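Local coordinates for Asp/Glu-specific dipeptidyl-peptidase (Flavobacterium psychrophilum, PDB 5JXF), which removes dipeptides from the N-terminus of oligopeptides as a serine peptidase, with strict specificity for Asp or Glu at the P1 position, at residues V78-T86 with T280-K288; N228-F238 with L676-T685. One frame throughout, in Å; residues are numbered along the deposited sequence.

Contact 1: residues V78-T86 with T280-K288; sequences VPHFNGGCT and TMVMGYPGK
Tyr-285, just past the end of strand 279-284, lays its ring flat against His-80, and from CB to OH its side chain stays in contact with residues 78-86. With CG anti to its own carbonyl carbon (chi1 -57°), the ring is carried alongside the hairpin. CB lies over the face of the imidazole, 3.7 Å from the His-80 ring centroid, and CG follows above the centre of that ring. The two planes, 11° apart, form an offset stack, and CD2 of Tyr-285 comes to 3.4 Å from CD2 of His-80. The shift between the rings brings His-80 CB over the phenol, 3.8 Å from its centroid, as a CH-pi contact. On the other flank, CD1 meets Thr-86 OG1 at the ring edge, while CE1 reaches the peptide joining Pro-79 to His-80, 3.3 Å from the His-80 N. At the tip, Tyr-285 OH donates to Val-78 O at 2.6 Å, lying in the carbonyl plane.

The imidazole is held on its other side too: Gly-83 CA sits over the rim of the opposite face, and ND1 donates to Cys-85 O at 3.1 Å. Phe-81 N reaches that same oxygen from the other face of its plane, within a hairpin shaped by a classic beta bulge at Gly-84 and Cys-85. Thr-86 OG1 accepts from Tyr-285 N at 2.9 Å and also bonds Gly-660 O. Val-78 adds apolar contact with Met-283 SD.

The contact ties together the two large antiparallel sheets, consistent with the paired barrels of a chymotrypsin-like fold. Chemically it is a buried junction of stacked rings and hydrogen bonds: the stack against His-80 holds the ring's turn, while the bonds from OH and the backbone N fix its tip and its root.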
loop_
_atom_site.group_PDB
_atom_site.type_symbol
_atom_site.label_atom_id
_atom_site.label_comp_id
_atom_site.label_asym_id
_atom_site.label_seq_id
_atom_site.Cartn_x
_atom_site.Cartn_y
_atom_site.Cartn_z
ATOM N N VAL A 78 -9.099 -33.577 -13.051
ATOM C CA VAL A 78 -9.450 -32.538 -12.071
ATOM C C VAL A 78 -10.474 -32.992 -11.017
ATOM O O VAL A 78 -11.678 -32.754 -11.141
ATOM C CB VAL A 78 -9.976 -31.277 -12.779
ATOM C CG1 VAL A 78 -10.129 -30.138 -11.785
ATOM C CG2 VAL A 78 -8.990 -30.852 -13.889
ATOM N N PRO A 79 -9.984 -33.637 -9.955
ATOM C CA PRO A 79 -10.926 -34.068 -8.919
ATOM C C PRO A 79 -11.194 -33.009 -7.833
ATOM O O PRO A 79 -10.395 -32.074 -7.597
ATOM C CB PRO A 79 -10.235 -35.292 -8.317
ATOM C CG PRO A 79 -8.747 -34.993 -8.490
ATOM C CD PRO A 79 -8.633 -34.211 -9.776
ATOM N N HIS A 80 -12.342 -33.179 -7.194
ATOM C CA HIS A 80 -12.752 -32.437 -6.012
ATOM C C HIS A 80 -11.854 -32.847 -4.857
ATOM O O HIS A 80 -11.732 -34.036 -4.570
ATOM C CB HIS A 80 -14.215 -32.759 -5.681
ATOM C CG HIS A 80 -15.002 -31.639 -5.110
ATOM N ND1 HIS A 80 -14.422 -30.552 -4.464
ATOM C CD2 HIS A 80 -16.333 -31.424 -5.042
ATOM C CE1 HIS A 80 -15.357 -29.729 -4.065
ATOM N NE2 HIS A 80 -16.538 -30.239 -4.393
ATOM N N PHE A 81 -11.255 -31.877 -4.172
ATOM C CA PHE A 81 -10.340 -32.175 -3.070
ATOM C C PHE A 81 -11.014 -31.944 -1.720
ATOM O O PHE A 81 -11.227 -30.812 -1.296
ATOM C CB PHE A 81 -9.059 -31.322 -3.183
ATOM C CG PHE A 81 -7.976 -31.721 -2.220
ATOM C CD1 PHE A 81 -7.045 -32.676 -2.573
ATOM C CD2 PHE A 81 -7.890 -31.134 -0.965
ATOM C CE1 PHE A 81 -6.031 -33.050 -1.694
ATOM C CE2 PHE A 81 -6.879 -31.496 -0.081
ATOM C CZ PHE A 81 -5.956 -32.465 -0.444
ATOM N N ASN A 82 -11.362 -33.041 -1.062
ATOM C CA ASN A 82 -12.107 -33.027 0.192
ATOM C C ASN A 82 -13.391 -32.219 0.180
ATOM O O ASN A 82 -13.800 -31.726 1.220
ATOM C CB ASN A 82 -11.223 -32.522 1.323
ATOM C CG ASN A 82 -11.550 -33.188 2.644
ATOM O OD1 ASN A 82 -12.115 -34.292 2.674
ATOM N ND2 ASN A 82 -11.196 -32.534 3.744
ATOM N N GLY A 83 -14.021 -32.074 -0.983
ATOM C CA GLY A 83 -15.282 -31.343 -1.078
ATOM C C GLY A 83 -15.277 -29.820 -0.877
ATOM O O GLY A 83 -16.331 -29.185 -0.900
ATOM N N GLY A 84 -14.107 -29.214 -0.703
ATOM C CA GLY A 84 -14.046 -27.769 -0.518
ATOM C C GLY A 84 -13.043 -27.073 -1.432
ATOM O O GLY A 84 -13.074 -25.857 -1.581
ATOM N N CYS A 85 -12.144 -27.848 -2.031
ATOM C CA CYS A 85 -11.116 -27.292 -2.914
ATOM C C CYS A 85 -11.008 -28.102 -4.192
ATOM O O CYS A 85 -11.703 -29.108 -4.371
ATOM C CB CYS A 85 -9.758 -27.246 -2.202
ATOM S SG CYS A 85 -9.863 -26.497 -0.553
ATOM N N THR A 86 -10.144 -27.643 -5.086
ATOM C CA THR A 86 -9.870 -28.339 -6.321
ATOM C C THR A 86 -8.442 -28.873 -6.276
ATOM O O THR A 86 -7.628 -28.368 -5.519
ATOM C CB THR A 86 -10.091 -27.420 -7.515
ATOM O OG1 THR A 86 -11.400 -26.840 -7.421
ATOM C CG2 THR A 86 -10.008 -28.191 -8.785
ATOM N N THR A 280 -6.112 -18.713 -20.991
ATOM C CA THR A 280 -6.086 -19.559 -19.792
ATOM C C THR A 280 -7.469 -20.129 -19.536
ATOM O O THR A 280 -8.476 -19.444 -19.741
ATOM C CB THR A 280 -5.669 -18.781 -18.498
ATOM O OG1 THR A 280 -6.674 -17.816 -18.170
ATOM C CG2 THR A 280 -4.347 -18.074 -18.654
ATOM N N MET A 281 -7.511 -21.376 -19.080
ATOM C CA MET A 281 -8.752 -21.997 -18.681
ATOM C C MET A 281 -8.601 -22.601 -17.289
ATOM O O MET A 281 -7.676 -23.370 -17.013
ATOM C CB MET A 281 -9.171 -23.070 -19.697
ATOM C CG MET A 281 -10.615 -23.460 -19.594
ATOM S SD MET A 281 -11.048 -24.953 -20.546
ATOM C CE MET A 281 -10.055 -26.166 -19.739
ATOM N N VAL A 282 -9.536 -22.255 -16.420
ATOM C CA VAL A 282 -9.523 -22.779 -15.076
ATOM C C VAL A 282 -10.743 -23.701 -14.833
ATOM O O VAL A 282 -11.888 -23.320 -15.035
ATOM C CB VAL A 282 -9.483 -21.619 -14.053
ATOM C CG1 VAL A 282 -9.474 -22.154 -12.655
ATOM C CG2 VAL A 282 -8.230 -20.723 -14.292
ATOM N N MET A 283 -10.470 -24.921 -14.405
ATOM C CA MET A 283 -11.514 -25.899 -14.115
ATOM C C MET A 283 -11.500 -26.189 -12.615
ATOM O O MET A 283 -10.450 -26.420 -12.033
ATOM C CB MET A 283 -11.284 -27.183 -14.924
ATOM C CG MET A 283 -12.495 -28.110 -15.021
ATOM S SD MET A 283 -12.204 -29.562 -16.119
ATOM C CE MET A 283 -11.081 -28.740 -17.276
ATOM N N GLY A 284 -12.647 -26.135 -11.963
ATOM C CA GLY A 284 -12.637 -26.401 -10.542
ATOM C C GLY A 284 -14.009 -26.532 -9.939
ATOM O O GLY A 284 -15.010 -26.695 -10.651
ATOM N N TYR A 285 -14.052 -26.469 -8.613
ATOM C CA TYR A 285 -15.304 -26.650 -7.892
ATOM C C TYR A 285 -15.674 -25.425 -7.030
ATOM O O TYR A 285 -15.691 -25.496 -5.796
ATOM C CB TYR A 285 -15.227 -27.913 -7.033
ATOM C CG TYR A 285 -14.921 -29.166 -7.838
ATOM C CD1 TYR A 285 -13.612 -29.456 -8.230
ATOM C CD2 TYR A 285 -15.932 -30.070 -8.183
ATOM C CE1 TYR A 285 -13.326 -30.580 -8.976
ATOM C CE2 TYR A 285 -15.640 -31.220 -8.940
ATOM C CZ TYR A 285 -14.344 -31.460 -9.320
ATOM O OH TYR A 285 -14.013 -32.565 -10.045
ATOM N N PRO A 286 -16.005 -24.308 -7.688
ATOM C CA PRO A 286 -16.413 -23.095 -6.969
ATOM C C PRO A 286 -17.618 -23.371 -6.076
ATOM O O PRO A 286 -18.619 -23.955 -6.514
ATOM C CB PRO A 286 -16.767 -22.117 -8.091
ATOM C CG PRO A 286 -17.146 -22.979 -9.248
ATOM C CD PRO A 286 -16.216 -24.182 -9.141
ATOM N N GLY A 287 -17.485 -22.976 -4.815
ATOM C CA GLY A 287 -18.478 -23.252 -3.798
ATOM C C GLY A 287 -19.790 -22.510 -3.962
ATOM O O GLY A 287 -20.850 -23.124 -4.133
ATOM N N LYS A 288 -19.737 -21.184 -3.911
ATOM C CA LYS A 288 -20.970 -20.414 -3.922
ATOM C C LYS A 288 -20.831 -19.080 -4.647
ATOM O O LYS A 288 -19.795 -18.431 -4.591
ATOM C CB LYS A 288 -21.466 -20.193 -2.485
ATOM C CG LYS A 288 -22.892 -19.650 -2.421
ATOM C CD LYS A 288 -23.467 -19.660 -1.011
ATOM C CE LYS A 288 -22.652 -18.791 -0.070
ATOM N NZ LYS A 288 -23.249 -18.740 1.300
#

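Contact 2: residues N228-F238 with L676-T685. With ARG (arginine), chain E; ASP (aspartic acid), chain F.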
loop_
_atom_site.group_PDB
_atom_site.type_symbol
_atom_site.label_atom_id
_atom_site.label_comp_id
_atom_site.label_asym_id
_atom_site.label_seq_id
_atom_site.Cartn_x
_atom_site.Cartn_y
_atom_site.Cartn_z
ATOM N N ASN A 228 -2.937 -11.664 1.852
ATOM C CA ASN A 228 -4.151 -12.413 1.474
ATOM C C ASN A 228 -5.114 -11.521 0.694
ATOM O O ASN A 228 -5.320 -10.361 1.059
ATOM C CB ASN A 228 -4.842 -12.964 2.710
ATOM C CG ASN A 228 -5.863 -14.069 2.375
ATOM O OD1 ASN A 228 -5.748 -14.765 1.356
ATOM N ND2 ASN A 228 -6.859 -14.214 3.227
ATOM N N TRP A 229 -5.681 -12.063 -0.386
ATOM C CA TRP A 229 -6.556 -11.316 -1.313
ATOM C C TRP A 229 -5.860 -10.127 -2.000
ATOM O O TRP A 229 -6.530 -9.234 -2.483
ATOM C CB TRP A 229 -7.817 -10.785 -0.617
ATOM C CG TRP A 229 -8.598 -11.813 0.114
ATOM C CD1 TRP A 229 -8.589 -12.045 1.455
ATOM C CD2 TRP A 229 -9.518 -12.750 -0.451
ATOM N NE1 TRP A 229 -9.444 -13.070 1.765
ATOM C CE2 TRP A 229 -10.033 -13.519 0.614
ATOM C CE3 TRP A 229 -9.963 -13.009 -1.752
ATOM C CZ2 TRP A 229 -10.959 -14.555 0.415
ATOM C CZ3 TRP A 229 -10.899 -14.036 -1.949
ATOM C CH2 TRP A 229 -11.387 -14.790 -0.867
ATOM N N VAL A 230 -4.535 -10.130 -2.062
ATOM C CA VAL A 230 -3.799 -8.970 -2.579
ATOM C C VAL A 230 -2.895 -9.314 -3.768
ATOM O O VAL A 230 -2.185 -10.316 -3.745
ATOM C CB VAL A 230 -2.928 -8.331 -1.473
ATOM C CG1 VAL A 230 -1.882 -7.412 -2.084
ATOM C CG2 VAL A 230 -3.793 -7.560 -0.462
ATOM N N TRP A 231 -2.983 -8.512 -4.824
ATOM C CA TRP A 231 -2.010 -8.498 -5.907
ATOM C C TRP A 231 -1.224 -7.157 -5.845
ATOM O O TRP A 231 -1.808 -6.124 -5.517
ATOM C CB TRP A 231 -2.700 -8.626 -7.260
ATOM C CG TRP A 231 -1.737 -8.630 -8.407
ATOM C CD1 TRP A 231 -1.462 -7.599 -9.260
ATOM C CD2 TRP A 231 -0.925 -9.727 -8.824
ATOM N NE1 TRP A 231 -0.520 -7.988 -10.181
ATOM C CE2 TRP A 231 -0.170 -9.289 -9.932
ATOM C CE3 TRP A 231 -0.765 -11.039 -8.371
ATOM C CZ2 TRP A 231 0.745 -10.109 -10.575
ATOM C CZ3 TRP A 231 0.147 -11.846 -9.008
ATOM C CH2 TRP A 231 0.887 -11.382 -10.103
ATOM N N PRO A 232 0.086 -7.158 -6.147
ATOM C CA PRO A 232 1.042 -8.229 -6.460
ATOM C C PRO A 232 1.211 -9.234 -5.322
ATOM O O PRO A 232 1.102 -8.900 -4.138
ATOM C CB PRO A 232 2.343 -7.474 -6.713
ATOM C CG PRO A 232 1.897 -6.110 -7.154
ATOM C CD PRO A 232 0.693 -5.823 -6.335
ATOM N N ARG A 233 1.429 -10.484 -5.701
ATOM C CA ARG A 233 1.564 -11.563 -4.742
ATOM C C ARG A 233 2.766 -12.404 -5.135
ATOM O O ARG A 233 3.006 -12.650 -6.318
ATOM C CB ARG A 233 0.292 -12.437 -4.703
ATOM C CG ARG A 233 0.400 -13.665 -3.786
ATOM C CD ARG A 233 -0.149 -13.358 -2.386
ATOM N NE ARG A 233 -1.546 -13.084 -2.568
ATOM C CZ ARG A 233 -2.549 -13.768 -2.053
ATOM N NH1 ARG A 233 -2.361 -14.775 -1.213
ATOM N NH2 ARG A 233 -3.754 -13.375 -2.361
ATOM N N HIS A 234 3.505 -12.869 -4.137
ATOM C CA HIS A 234 4.695 -13.657 -4.386
ATOM C C HIS A 234 4.697 -14.934 -3.562
ATOM O O HIS A 234 5.736 -15.319 -3.021
ATOM C CB HIS A 234 5.942 -12.815 -4.080
ATOM C CG HIS A 234 5.929 -11.476 -4.744
ATOM N ND1 HIS A 234 5.079 -10.469 -4.358
ATOM C CD2 HIS A 234 6.642 -10.991 -5.789
ATOM C CE1 HIS A 234 5.274 -9.409 -5.125
ATOM N NE2 HIS A 234 6.219 -9.699 -6.000
ATOM N N THR A 235 3.538 -15.602 -3.511
ATOM C CA THR A 235 3.318 -16.785 -2.670
ATOM C C THR A 235 3.347 -18.106 -3.436
ATOM O O THR A 235 2.590 -18.292 -4.392
ATOM C CB THR A 235 1.959 -16.697 -1.955
ATOM O OG1 THR A 235 1.854 -15.447 -1.254
ATOM C CG2 THR A 235 1.795 -17.852 -0.980
ATOM N N GLY A 236 4.205 -19.033 -3.010
ATOM C CA GLY A 236 4.242 -20.361 -3.605
ATOM C C GLY A 236 3.186 -21.267 -2.991
ATOM O O GLY A 236 3.500 -22.215 -2.275
ATOM N N ASP A 237 1.929 -20.977 -3.282
ATOM C CA ASP A 237 0.830 -21.581 -2.548
ATOM C C ASP A 237 0.490 -22.958 -3.124
ATOM O O ASP A 237 -0.415 -23.056 -3.937
ATOM C CB ASP A 237 -0.395 -20.662 -2.598
ATOM C CG ASP A 237 -1.479 -21.045 -1.566
ATOM O OD1 ASP A 237 -1.427 -22.160 -1.004
ATOM O OD2 ASP A 237 -2.401 -20.236 -1.337
ATOM N N PHE A 238 1.224 -24.001 -2.724
ATOM C CA PHE A 238 0.938 -25.343 -3.222
ATOM C C PHE A 238 1.268 -26.468 -2.239
ATOM O O PHE A 238 2.034 -26.282 -1.294
ATOM C CB PHE A 238 1.680 -25.591 -4.542
ATOM C CG PHE A 238 3.114 -25.997 -4.378
ATOM C CD1 PHE A 238 4.113 -25.040 -4.233
ATOM C CD2 PHE A 238 3.467 -27.343 -4.390
ATOM C CE1 PHE A 238 5.443 -25.418 -4.091
ATOM C CE2 PHE A 238 4.772 -27.739 -4.244
ATOM C CZ PHE A 238 5.782 -26.767 -4.103
ATOM N N LEU A 676 -1.442 -22.576 -11.101
ATOM C CA LEU A 676 -2.242 -23.165 -10.029
ATOM C C LEU A 676 -3.027 -22.074 -9.311
ATOM O O LEU A 676 -2.431 -21.241 -8.625
ATOM C CB LEU A 676 -1.324 -23.912 -9.073
ATOM C CG LEU A 676 -1.844 -24.399 -7.732
ATOM C CD1 LEU A 676 -2.906 -25.481 -7.910
ATOM C CD2 LEU A 676 -0.664 -24.917 -6.957
ATOM N N ASN A 677 -4.351 -22.055 -9.493
ATOM C CA ASN A 677 -5.187 -21.000 -8.933
ATOM C C ASN A 677 -5.205 -21.012 -7.421
ATOM O O ASN A 677 -5.184 -22.080 -6.815
ATOM C CB ASN A 677 -6.607 -21.110 -9.457
ATOM C CG ASN A 677 -7.483 -19.983 -8.997
ATOM O OD1 ASN A 677 -7.347 -18.853 -9.473
ATOM N ND2 ASN A 677 -8.405 -20.275 -8.069
ATOM N N PHE A 678 -5.226 -19.830 -6.799
ATOM C CA PHE A 678 -5.250 -19.818 -5.340
ATOM C C PHE A 678 -5.843 -18.592 -4.662
ATOM O O PHE A 678 -6.039 -18.614 -3.448
ATOM C CB PHE A 678 -3.844 -20.073 -4.794
ATOM C CG PHE A 678 -2.907 -18.883 -4.866
ATOM C CD1 PHE A 678 -2.210 -18.593 -6.036
ATOM C CD2 PHE A 678 -2.661 -18.105 -3.736
ATOM C CE1 PHE A 678 -1.300 -17.527 -6.089
ATOM C CE2 PHE A 678 -1.754 -17.020 -3.775
ATOM C CZ PHE A 678 -1.074 -16.733 -4.949
ATOM N N ASP A 679 -6.187 -17.550 -5.415
ATOM C CA ASP A 679 -6.803 -16.394 -4.790
ATOM C C ASP A 679 -7.471 -15.490 -5.801
ATOM O O ASP A 679 -7.457 -15.775 -6.994
ATOM C CB ASP A 679 -5.749 -15.581 -4.015
ATOM C CG ASP A 679 -6.300 -14.995 -2.722
ATOM O OD1 ASP A 679 -7.536 -14.977 -2.550
ATOM O OD2 ASP A 679 -5.498 -14.547 -1.875
ATOM N N ARG A 680 -8.034 -14.386 -5.306
ATOM C CA ARG A 680 -8.508 -13.284 -6.139
ATOM C C ARG A 680 -7.851 -12.005 -5.662
ATOM O O ARG A 680 -7.448 -11.919 -4.504
ATOM C CB ARG A 680 -10.021 -13.118 -6.055
ATOM C CG ARG A 680 -10.847 -14.164 -6.804
ATOM C CD ARG A 680 -12.276 -13.995 -6.420
ATOM N NE ARG A 680 -12.567 -14.759 -5.214
ATOM C CZ ARG A 680 -13.678 -14.631 -4.499
ATOM N NH1 ARG A 680 -14.580 -13.730 -4.854
ATOM N NH2 ARG A 680 -13.875 -15.394 -3.425
ATOM N N VAL A 681 -7.775 -11.006 -6.529
ATOM C CA VAL A 681 -7.173 -9.727 -6.140
ATOM C C VAL A 681 -8.158 -8.895 -5.315
ATOM O O VAL A 681 -9.381 -9.092 -5.393
ATOM C CB VAL A 681 -6.702 -8.912 -7.372
ATOM C CG1 VAL A 681 -5.834 -9.765 -8.255
ATOM C CG2 VAL A 681 -7.880 -8.374 -8.164
ATOM N N TRP A 682 -7.618 -7.946 -4.544
ATOM C CA TRP A 682 -8.408 -7.157 -3.583
ATOM C C TRP A 682 -9.649 -6.535 -4.190
ATOM O O TRP A 682 -10.743 -6.632 -3.641
ATOM C CB TRP A 682 -7.547 -6.059 -2.958
ATOM C CG TRP A 682 -8.232 -5.307 -1.869
ATOM C CD1 TRP A 682 -8.499 -3.963 -1.835
ATOM C CD2 TRP A 682 -8.742 -5.850 -0.645
ATOM N NE1 TRP A 682 -9.146 -3.643 -0.669
ATOM C CE2 TRP A 682 -9.306 -4.779 0.083
ATOM C CE3 TRP A 682 -8.771 -7.138 -0.090
ATOM C CZ2 TRP A 682 -9.897 -4.955 1.339
ATOM C CZ3 TRP A 682 -9.365 -7.311 1.157
ATOM C CH2 TRP A 682 -9.913 -6.227 1.858
ATOM N N GLU A 683 -9.466 -5.918 -5.344
ATOM C CA GLU A 683 -10.534 -5.208 -6.020
ATOM C C GLU A 683 -11.693 -6.089 -6.463
ATOM O O GLU A 683 -12.784 -5.590 -6.721
ATOM C CB GLU A 683 -9.957 -4.467 -7.227
ATOM C CG GLU A 683 -9.067 -3.259 -6.838
ATOM C CD GLU A 683 -7.728 -3.667 -6.233
ATOM O OE1 GLU A 683 -7.256 -4.804 -6.502
ATOM O OE2 GLU A 683 -7.148 -2.850 -5.490
ATOM N N GLY A 684 -11.464 -7.400 -6.565
ATOM C CA GLY A 684 -12.497 -8.276 -7.056
ATOM C C GLY A 684 -13.017 -9.221 -5.998
ATOM O O GLY A 684 -13.588 -10.267 -6.315
ATOM N N THR A 685 -12.829 -8.862 -4.734
ATOM C CA THR A 685 -13.307 -9.707 -3.648
ATOM C C THR A 685 -14.827 -9.673 -3.595
ATOM O O THR A 685 -15.461 -10.456 -2.887
ATOM C CB THR A 685 -12.716 -9.273 -2.315
ATOM O OG1 THR A 685 -12.674 -7.848 -2.278
ATOM C CG2 THR A 685 -11.298 -9.777 -2.187
HETATM N N ARG E . -7.449 -16.143 0.120
HETATM C CA ARG E . -7.324 -17.561 -0.187
HETATM C C ARG E . -8.713 -18.107 -0.536
HETATM O O ARG E . -9.640 -17.990 0.260
HETATM C CB ARG E . -6.705 -18.322 0.992
HETATM C CG ARG E . -5.255 -17.925 1.313
HETATM C CD ARG E . -4.732 -18.649 2.556
HETATM N NE ARG E . -5.551 -18.369 3.731
HETATM C CZ ARG E . -5.315 -17.376 4.595
HETATM N NH1 ARG E . -4.269 -16.568 4.422
HETATM N NH2 ARG E . -6.121 -17.193 5.640
HETATM N N ASP F . -8.862 -18.669 -1.732
HETATM C CA ASP F . -10.168 -19.140 -2.209
HETATM C C ASP F . -10.429 -20.617 -1.981
HETATM O O ASP F . -10.940 -21.312 -2.865
HETATM C CB ASP F . -10.335 -18.814 -3.704
HETATM C CG ASP F . -10.863 -17.406 -3.951
HETATM O OD1 ASP F . -11.480 -16.833 -3.037
HETATM O OD2 ASP F . -10.675 -16.873 -5.068
#
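Trp-229 and Asp-679 frame the amino end of the bound dipeptide: the arginine N sits over the centre of one indole face, and Asp-679 OD1 lies above the rim of the same face. That nitrogen donates to Asp-679 OD1 at 2.9 Å and to Asn-228 OD1 at 2.5 Å. Arg-680, bent at chi3 (-87°), presents its edge to the bound aspartate, NE to OD2 and NH2 to OD1, each bond 2.8 Å long, a grip consistent with its expected role in Asp/Glu recognition at P1. The indole rim closes on the flat of this guanidinium, with Trp-229 CZ3 3.6 Å from Arg-680 NH2 and the planes 80° apart. An alanine in place of Trp-229 is likely to open a gap beneath the amino group and leave the Arg-680 guanidinium freer to turn.

With CG between backbone N and carbonyl carbon (chi1 77°), Phe-678 sets its ring between Asp-237 and Arg-233, Asp-237 CB lying over one face, 4.0 Å from the centroid. Its CE2 edge abuts the Arg-233 guanidinium face, whose NE is held by Val-230 O at 3.1 Å. The carboxylate of Asp-237 turns to His-101, its probable charge-relay partner.

Helix 328-357 flanks the pocket, its Asn-343 O accepting from Trp-229 NE1 and its Lys-347 packing on the indole, while strand 698-702 supports Phe-678 and strand 601-608 receives Trp-231.

The centres of the two contacts lie about 16 Å apart and their nearest atoms about 4 Å, without touching, yet both reach the eight-stranded sheet, where strand 665-667 separates strands 279-284 and 673-680. Both border the probable charge-relay triad. Contact 2 contributes Asp-237, its side chain about 3 Å from that of His-101; contact 1 brings the Cys-85 side chain about 4 Å from that of Ser-662 and about 6 Å from the bound aspartate. Gly-660 links the two: its O bonds Thr-86 of contact 1, and its N bonds the aspartate held by contact 2. Contact 1 joins the two large antiparallel sheets beside the catalytic residues, and contact 2 supplies part of the substrate pocket.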